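Long-range contacts in histone-lysine N-methyltransferase, H3 lysine-9 specific SUVH6 (Arabidopsis thaliana, PDB 6A5K), which catalyses H3K9 histone methylation with S-adenosylmethionine as methyl donor and, through its SRA domain, probably recognises methylated non-CG DNA: residues A[97-108]-A[155-163]; A[57-65]-A[84-92]. The protein carries 1 engineered substitution. All coordinates share one frame; numbering follows the deposited sequence.

Contact 1: residues A[97-108]-A[155-163]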
# COMPACT_ATOMS: atom_id res chain seq x y z
N ILE A 97 -22.33 11.56 8.92
CA ILE A 97 -23.40 10.62 8.60
C ILE A 97 -23.90 10.78 7.16
O ILE A 97 -24.22 11.88 6.72
CB ILE A 97 -24.61 10.79 9.54
CG1 ILE A 97 -24.19 10.65 11.00
CG2 ILE A 97 -25.69 9.75 9.21
CD1 ILE A 97 -25.27 11.07 11.99
N ASP A 98 -23.95 9.67 6.44
CA ASP A 98 -24.55 9.63 5.11
C ASP A 98 -25.79 8.74 5.17
O ASP A 98 -25.80 7.70 5.88
CB ASP A 98 -23.56 9.11 4.07
CG ASP A 98 -23.97 9.45 2.64
OD1 ASP A 98 -24.91 10.26 2.46
OD2 ASP A 98 -23.35 8.92 1.70
N TYR A 99 -26.80 9.13 4.41
CA TYR A 99 -28.10 8.48 4.45
C TYR A 99 -28.82 8.52 3.11
O TYR A 99 -28.42 9.22 2.18
CB TYR A 99 -28.97 9.11 5.54
CG TYR A 99 -29.19 10.60 5.40
CD1 TYR A 99 -28.33 11.51 6.00
CD2 TYR A 99 -30.28 11.10 4.69
CE1 TYR A 99 -28.53 12.87 5.88
CE2 TYR A 99 -30.49 12.46 4.57
CZ TYR A 99 -29.61 13.34 5.17
OH TYR A 99 -29.81 14.69 5.06
N MSE A 100 -29.91 7.76 3.02
CA MSE A 100 -30.65 7.67 1.78
C MSE A 100 -32.13 7.44 2.07
O MSE A 100 -32.50 6.99 3.16
CB MSE A 100 -30.10 6.54 0.89
CG MSE A 100 -30.58 5.15 1.25
SE MSE A 100 -29.79 3.73 0.13
CE MSE A 100 -31.13 2.36 0.48
N LYS A 101 -32.96 7.76 1.08
CA LYS A 101 -34.39 7.53 1.16
C LYS A 101 -34.66 6.04 1.35
O LYS A 101 -34.02 5.20 0.72
CB LYS A 101 -35.06 8.06 -0.11
CG LYS A 101 -36.56 8.16 -0.07
CD LYS A 101 -37.09 8.89 -1.29
CE LYS A 101 -38.52 9.38 -1.07
NZ LYS A 101 -38.92 10.45 -2.03
N TYR A 102 -35.58 5.70 2.25
CA TYR A 102 -35.94 4.31 2.48
C TYR A 102 -37.42 4.23 2.81
O TYR A 102 -37.83 4.56 3.92
CB TYR A 102 -35.12 3.71 3.62
CG TYR A 102 -35.34 2.23 3.83
CD1 TYR A 102 -36.39 1.76 4.61
CD2 TYR A 102 -34.50 1.30 3.24
CE1 TYR A 102 -36.59 0.41 4.79
CE2 TYR A 102 -34.69 -0.05 3.42
CZ TYR A 102 -35.74 -0.49 4.19
OH TYR A 102 -35.92 -1.85 4.36
N GLY A 103 -38.22 3.78 1.85
CA GLY A 103 -39.66 3.83 1.98
C GLY A 103 -40.07 5.28 2.11
O GLY A 103 -39.70 6.11 1.29
N LYS A 104 -40.83 5.59 3.16
CA LYS A 104 -41.23 6.96 3.45
C LYS A 104 -40.19 7.66 4.32
O LYS A 104 -40.30 8.85 4.59
CB LYS A 104 -42.58 7.00 4.17
CG LYS A 104 -43.77 6.62 3.33
CD LYS A 104 -45.03 6.77 4.16
CE LYS A 104 -46.28 6.67 3.32
NZ LYS A 104 -46.33 7.72 2.27
N ALA A 105 -39.20 6.91 4.75
CA ALA A 105 -38.22 7.43 5.68
C ALA A 105 -36.85 7.61 5.04
O ALA A 105 -36.68 7.49 3.82
CB ALA A 105 -38.12 6.52 6.89
N LYS A 106 -35.87 7.91 5.88
CA LYS A 106 -34.48 7.90 5.48
C LYS A 106 -33.71 7.11 6.52
O LYS A 106 -34.00 7.21 7.71
CB LYS A 106 -33.92 9.32 5.36
CG LYS A 106 -34.53 10.12 4.21
CD LYS A 106 -34.29 11.61 4.38
CE LYS A 106 -34.86 12.39 3.20
NZ LYS A 106 -34.81 13.87 3.42
N VAL A 107 -32.76 6.30 6.07
CA VAL A 107 -31.92 5.54 6.97
C VAL A 107 -30.47 5.85 6.65
O VAL A 107 -30.14 6.19 5.51
CB VAL A 107 -32.16 4.02 6.88
CG1 VAL A 107 -33.59 3.68 7.28
CG2 VAL A 107 -31.83 3.50 5.48
N ALA A 108 -29.60 5.74 7.65
CA ALA A 108 -28.18 5.95 7.43
C ALA A 108 -27.61 4.88 6.52
O ALA A 108 -27.99 3.71 6.60
CB ALA A 108 -27.43 5.97 8.74
N ILE A 155 -32.77 15.62 13.37
CA ILE A 155 -33.06 15.89 11.96
C ILE A 155 -31.96 15.31 11.10
O ILE A 155 -30.95 14.84 11.62
CB ILE A 155 -33.18 17.40 11.68
CG1 ILE A 155 -31.91 18.12 12.15
CG2 ILE A 155 -34.40 17.99 12.38
CD1 ILE A 155 -31.90 19.60 11.84
N THR A 156 -32.15 15.36 9.78
CA THR A 156 -31.17 14.90 8.79
C THR A 156 -30.42 13.63 9.19
O THR A 156 -31.03 12.57 9.39
CB THR A 156 -30.14 16.02 8.49
OG1 THR A 156 -29.53 16.46 9.71
CG2 THR A 156 -30.82 17.21 7.83
N GLY A 157 -29.09 13.72 9.31
CA GLY A 157 -28.26 12.58 9.64
C GLY A 157 -28.61 11.87 10.94
O GLY A 157 -28.73 10.64 10.98
N ASN A 158 -28.78 12.64 12.00
CA ASN A 158 -29.12 12.05 13.29
C ASN A 158 -30.45 11.30 13.23
O ASN A 158 -30.58 10.19 13.77
CB ASN A 158 -29.17 13.13 14.37
CG ASN A 158 -27.79 13.69 14.70
OD1 ASN A 158 -26.76 13.08 14.39
ND2 ASN A 158 -27.76 14.86 15.33
N LEU A 159 -31.43 11.91 12.56
CA LEU A 159 -32.75 11.29 12.39
C LEU A 159 -32.66 10.02 11.56
O LEU A 159 -33.34 9.04 11.84
CB LEU A 159 -33.73 12.27 11.75
CG LEU A 159 -35.16 11.76 11.51
CD1 LEU A 159 -35.81 11.37 12.82
CD2 LEU A 159 -36.00 12.81 10.80
N ALA A 160 -31.81 10.03 10.53
CA ALA A 160 -31.64 8.86 9.68
C ALA A 160 -31.04 7.70 10.47
O ALA A 160 -31.46 6.55 10.34
CB ALA A 160 -30.77 9.19 8.48
N LEU A 161 -30.03 8.02 11.29
CA LEU A 161 -29.37 7.01 12.10
C LEU A 161 -30.37 6.44 13.12
O LEU A 161 -30.38 5.24 13.38
CB LEU A 161 -28.14 7.60 12.80
CG LEU A 161 -27.01 6.69 13.27
CD1 LEU A 161 -26.60 5.66 12.22
CD2 LEU A 161 -25.81 7.54 13.69
N ALA A 162 -31.21 7.32 13.67
CA ALA A 162 -32.26 6.88 14.59
C ALA A 162 -33.25 5.95 13.89
O ALA A 162 -33.69 4.96 14.46
CB ALA A 162 -32.97 8.08 15.18
N THR A 163 -33.59 6.27 12.65
CA THR A 163 -34.52 5.46 11.87
C THR A 163 -33.93 4.10 11.52
O THR A 163 -34.65 3.09 11.41
CB THR A 163 -34.94 6.20 10.58
OG1 THR A 163 -35.47 7.48 10.93
CG2 THR A 163 -35.99 5.41 9.79
O HOH W 1 -36.90 8.92 8.55

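Contact 2: residues A[57-65]-A[84-92]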
# COMPACT_ATOMS: atom_id res chain seq x y z
N LYS A 57 -14.32 9.11 -13.76
CA LYS A 57 -13.65 8.02 -13.04
C LYS A 57 -14.29 7.66 -11.70
O LYS A 57 -13.86 6.70 -11.06
CB LYS A 57 -12.17 8.36 -12.81
CG LYS A 57 -11.39 8.67 -14.08
CD LYS A 57 -11.35 7.48 -15.02
CE LYS A 57 -10.51 7.80 -16.24
NZ LYS A 57 -10.61 6.75 -17.30
N PHE A 58 -15.28 8.43 -11.26
CA PHE A 58 -15.96 8.10 -10.00
C PHE A 58 -16.76 6.81 -10.15
O PHE A 58 -17.34 6.55 -11.22
CB PHE A 58 -16.89 9.23 -9.55
CG PHE A 58 -16.22 10.33 -8.78
CD1 PHE A 58 -14.95 10.77 -9.13
CD2 PHE A 58 -16.87 10.95 -7.73
CE1 PHE A 58 -14.34 11.79 -8.43
CE2 PHE A 58 -16.26 11.97 -7.02
CZ PHE A 58 -15.00 12.39 -7.38
N LEU A 59 -16.81 6.02 -9.08
CA LEU A 59 -17.59 4.79 -9.06
C LEU A 59 -18.88 5.00 -8.28
O LEU A 59 -18.91 5.78 -7.32
CB LEU A 59 -16.78 3.64 -8.46
CG LEU A 59 -15.41 3.35 -9.09
CD1 LEU A 59 -14.73 2.12 -8.46
CD2 LEU A 59 -15.52 3.18 -10.59
N ASN A 60 -19.95 4.32 -8.69
CA ASN A 60 -21.24 4.40 -8.00
C ASN A 60 -21.73 5.84 -7.85
O ASN A 60 -22.35 6.19 -6.84
CB ASN A 60 -21.15 3.74 -6.62
CG ASN A 60 -20.63 2.32 -6.68
OD1 ASN A 60 -21.20 1.46 -7.34
ND2 ASN A 60 -19.52 2.08 -5.99
N SER A 61 -21.43 6.69 -8.83
CA SER A 61 -21.78 8.10 -8.72
C SER A 61 -23.26 8.31 -9.01
O SER A 61 -23.86 7.60 -9.83
CB SER A 61 -20.94 8.95 -9.66
OG SER A 61 -21.34 8.77 -11.00
N GLY A 62 -23.86 9.29 -8.34
CA GLY A 62 -25.26 9.59 -8.52
C GLY A 62 -26.19 8.66 -7.77
O GLY A 62 -27.41 8.79 -7.86
N VAL A 63 -25.63 7.70 -7.02
CA VAL A 63 -26.45 6.76 -6.26
C VAL A 63 -25.92 6.49 -4.85
O VAL A 63 -24.71 6.51 -4.61
CB VAL A 63 -26.59 5.40 -6.98
CG1 VAL A 63 -27.27 5.58 -8.34
CG2 VAL A 63 -25.24 4.73 -7.14
N HIS A 64 -26.84 6.22 -3.93
CA HIS A 64 -26.51 5.76 -2.58
C HIS A 64 -26.65 4.25 -2.52
O HIS A 64 -27.54 3.68 -3.17
CB HIS A 64 -27.42 6.41 -1.53
CG HIS A 64 -26.94 7.75 -1.05
ND1 HIS A 64 -27.17 8.92 -1.74
CD2 HIS A 64 -26.25 8.10 0.07
CE1 HIS A 64 -26.63 9.93 -1.07
NE2 HIS A 64 -26.08 9.46 0.02
N ILE A 65 -25.79 3.60 -1.75
CA ILE A 65 -25.84 2.15 -1.59
C ILE A 65 -26.09 1.73 -0.14
O ILE A 65 -25.43 2.21 0.77
CB ILE A 65 -24.52 1.50 -2.06
CG1 ILE A 65 -24.25 1.83 -3.53
CG2 ILE A 65 -24.55 -0.01 -1.84
CD1 ILE A 65 -22.88 1.42 -4.01
N LEU A 84 -13.46 8.19 -0.15
CA LEU A 84 -14.76 7.61 0.18
C LEU A 84 -15.83 8.11 -0.79
O LEU A 84 -16.75 7.37 -1.16
CB LEU A 84 -15.15 7.95 1.62
CG LEU A 84 -14.13 7.56 2.70
CD1 LEU A 84 -14.65 7.97 4.08
CD2 LEU A 84 -13.82 6.07 2.64
N ASN A 85 -15.71 9.37 -1.21
CA ASN A 85 -16.67 9.92 -2.17
C ASN A 85 -16.42 9.39 -3.58
O ASN A 85 -17.35 9.12 -4.33
CB ASN A 85 -16.62 11.45 -2.17
CG ASN A 85 -17.65 12.07 -3.12
OD1 ASN A 85 -18.86 11.91 -2.94
ND2 ASN A 85 -17.16 12.78 -4.13
N ILE A 86 -15.15 9.25 -3.93
CA ILE A 86 -14.79 8.75 -5.26
C ILE A 86 -15.37 7.35 -5.50
O ILE A 86 -15.83 7.04 -6.60
CB ILE A 86 -13.27 8.75 -5.45
CG1 ILE A 86 -12.77 10.19 -5.54
CG2 ILE A 86 -12.88 7.99 -6.71
CD1 ILE A 86 -11.27 10.35 -5.36
N LEU A 87 -15.38 6.54 -4.44
CA LEU A 87 -15.88 5.16 -4.52
C LEU A 87 -17.37 5.03 -4.20
O LEU A 87 -17.95 3.96 -4.40
CB LEU A 87 -15.08 4.27 -3.56
CG LEU A 87 -13.58 4.13 -3.81
CD1 LEU A 87 -12.95 3.17 -2.79
CD2 LEU A 87 -13.34 3.67 -5.23
N GLY A 88 -17.98 6.10 -3.72
CA GLY A 88 -19.38 6.07 -3.33
C GLY A 88 -19.62 5.33 -2.03
O GLY A 88 -20.73 4.86 -1.77
N ILE A 89 -18.59 5.20 -1.21
CA ILE A 89 -18.70 4.57 0.11
C ILE A 89 -19.41 5.49 1.09
O ILE A 89 -20.23 5.06 1.90
CB ILE A 89 -17.31 4.21 0.69
CG1 ILE A 89 -16.62 3.15 -0.16
CG2 ILE A 89 -17.43 3.73 2.13
CD1 ILE A 89 -15.20 2.87 0.27
N HIS A 90 -19.06 6.77 1.01
CA HIS A 90 -19.53 7.80 1.92
C HIS A 90 -19.46 9.10 1.15
O HIS A 90 -18.37 9.52 0.75
CB HIS A 90 -18.66 7.84 3.19
CG HIS A 90 -19.16 8.77 4.25
ND1 HIS A 90 -20.17 8.43 5.12
CD2 HIS A 90 -18.77 10.02 4.60
CE1 HIS A 90 -20.39 9.43 5.96
NE2 HIS A 90 -19.55 10.41 5.66
N LYS A 91 -20.61 9.72 0.91
CA LYS A 91 -20.67 10.85 -0.02
C LYS A 91 -20.27 12.21 0.58
O LYS A 91 -19.55 12.96 -0.07
CB LYS A 91 -22.08 10.94 -0.62
CG LYS A 91 -22.45 9.74 -1.48
CD LYS A 91 -21.76 9.80 -2.83
CE LYS A 91 -21.99 8.53 -3.64
NZ LYS A 91 -23.44 8.18 -3.72
N PRO A 92 -20.73 12.54 1.81
CA PRO A 92 -20.35 13.86 2.34
C PRO A 92 -18.85 14.04 2.49
O PRO A 92 -18.15 13.14 2.96
CB PRO A 92 -21.03 13.90 3.71
CG PRO A 92 -22.17 12.95 3.60
CD PRO A 92 -21.65 11.84 2.72
O HOH W 2 -18.91 8.34 -6.47
O HOH W 3 -23.55 5.33 -0.71

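Contact 1: residues A[97-108]-A[155-163]
A160 packs its methyl group tightly against Y99, CB to CB 3.4 Å, where helix 156-163 lies across the hairpin of strands 97-102 and 105-108. G157, lacking a side chain, lets I97 close in: I97 CD1 rests 3.6 Å from G157 C and reaches L161 CD2, while A108 CB touches L161 CD1 at 3.6 Å. T163 is as tight, CB 3.2 Å from K106 O and CG2 against A105 CB and V107 CG1; a water beside it accepts from K106 N and donates to T163 OG1, which donates to L159 O. Backbones meet through CA-H...O contacts of V107 CA with A160 O and A160 CA with K106 O, and a weak hydrogen bond from A108 N, also hydrogen-bonded to S164 OG, to A160 O. Y99, its CG between backbone N and carbonyl carbon (chi1 57°), lays its ring alongside T156 and G157, T156 O over one face. In its place an alanine would probably leave a gap beside G157 and take the ring from T156 O. The solvent side holds exposed K106, whose chain leads away, and exposed T156, CB 3.7 Å from Y99 OH. A helix at 87° to strand 105-108 belongs to the helix-backed curved sheet of the SRA domain.

Contact 2: residues A[57-65]-A[84-92]
F58 lays its ring over the backbone of I86, whose CA sits 3.9 Å from the ring centroid and 12° off the normal, a CH-pi contact over the face; I86 CG1 lies over the same ring, 3.6 Å from F58 CZ. The side chain of N85 comes to the ring edge, its amide plane steeply turned against the ring. Two hydrogen bonds beside this CH-pi contact, one from the backbone and one from a side chain, hold the loop to the helix end. L59 N donates to I86 O at 2.9 Å, nearly head-on to the carbonyl oxygen. N60 then turns its amide to the next carbonyl, ND2 to L87 O 2.9 Å, the bond straight (168°) and the acceptor in the amide plane of N60, though the donor is tilted from the carbonyl plane. L59 and L87 lie side by side, CD1 to CD2 3.8 Å.

Both accepting carbonyls are in the last turn of helix 84-87, which ends in a Schellman motif: I89 N returns to L84 O, and G88, with positive phi, is the C-prime residue. A side chain on G88 would run into N60 CB; having none, the turn can lie close to the loop. Water fills in the polar seam: one molecule lies within hydrogen-bonding distance of L59 O and N85 O, another accepts from I65 N and donates to G88 O. Beyond the turn K91 bends at chi2 (-76°), its CG 3.9 Å from H64 NE2; that nitrogen is hydrogen-bonded to D98. Further out, helix 44-54 touches F58 through L52 and K53, helix 5-29 touches L59 and I86 through T13 and L87 through L14, and F78 of strand 77-78 packs on L87.

From the N terminus, the chain runs through helices 5-29 and 44-54 into the loop 57-65, and contact 2 closes the first loop when helix 81-87 returns against it. Only then does contact 1 open: strand 97-102 turns back into 105-113, and a second loop closes where helix 156-167 packs on that hairpin. The two are in series, neither nesting nor crossing, with centres about 17 Å apart. D98 joins them from strand 97-102: its carboxylate probably accepts from H64 NE2 and K91 N, one oxygen for each segment of contact 2. Contact 2 thus ties the N-terminal helices to the SRA domain, and contact 1 ties helix to sheet within it.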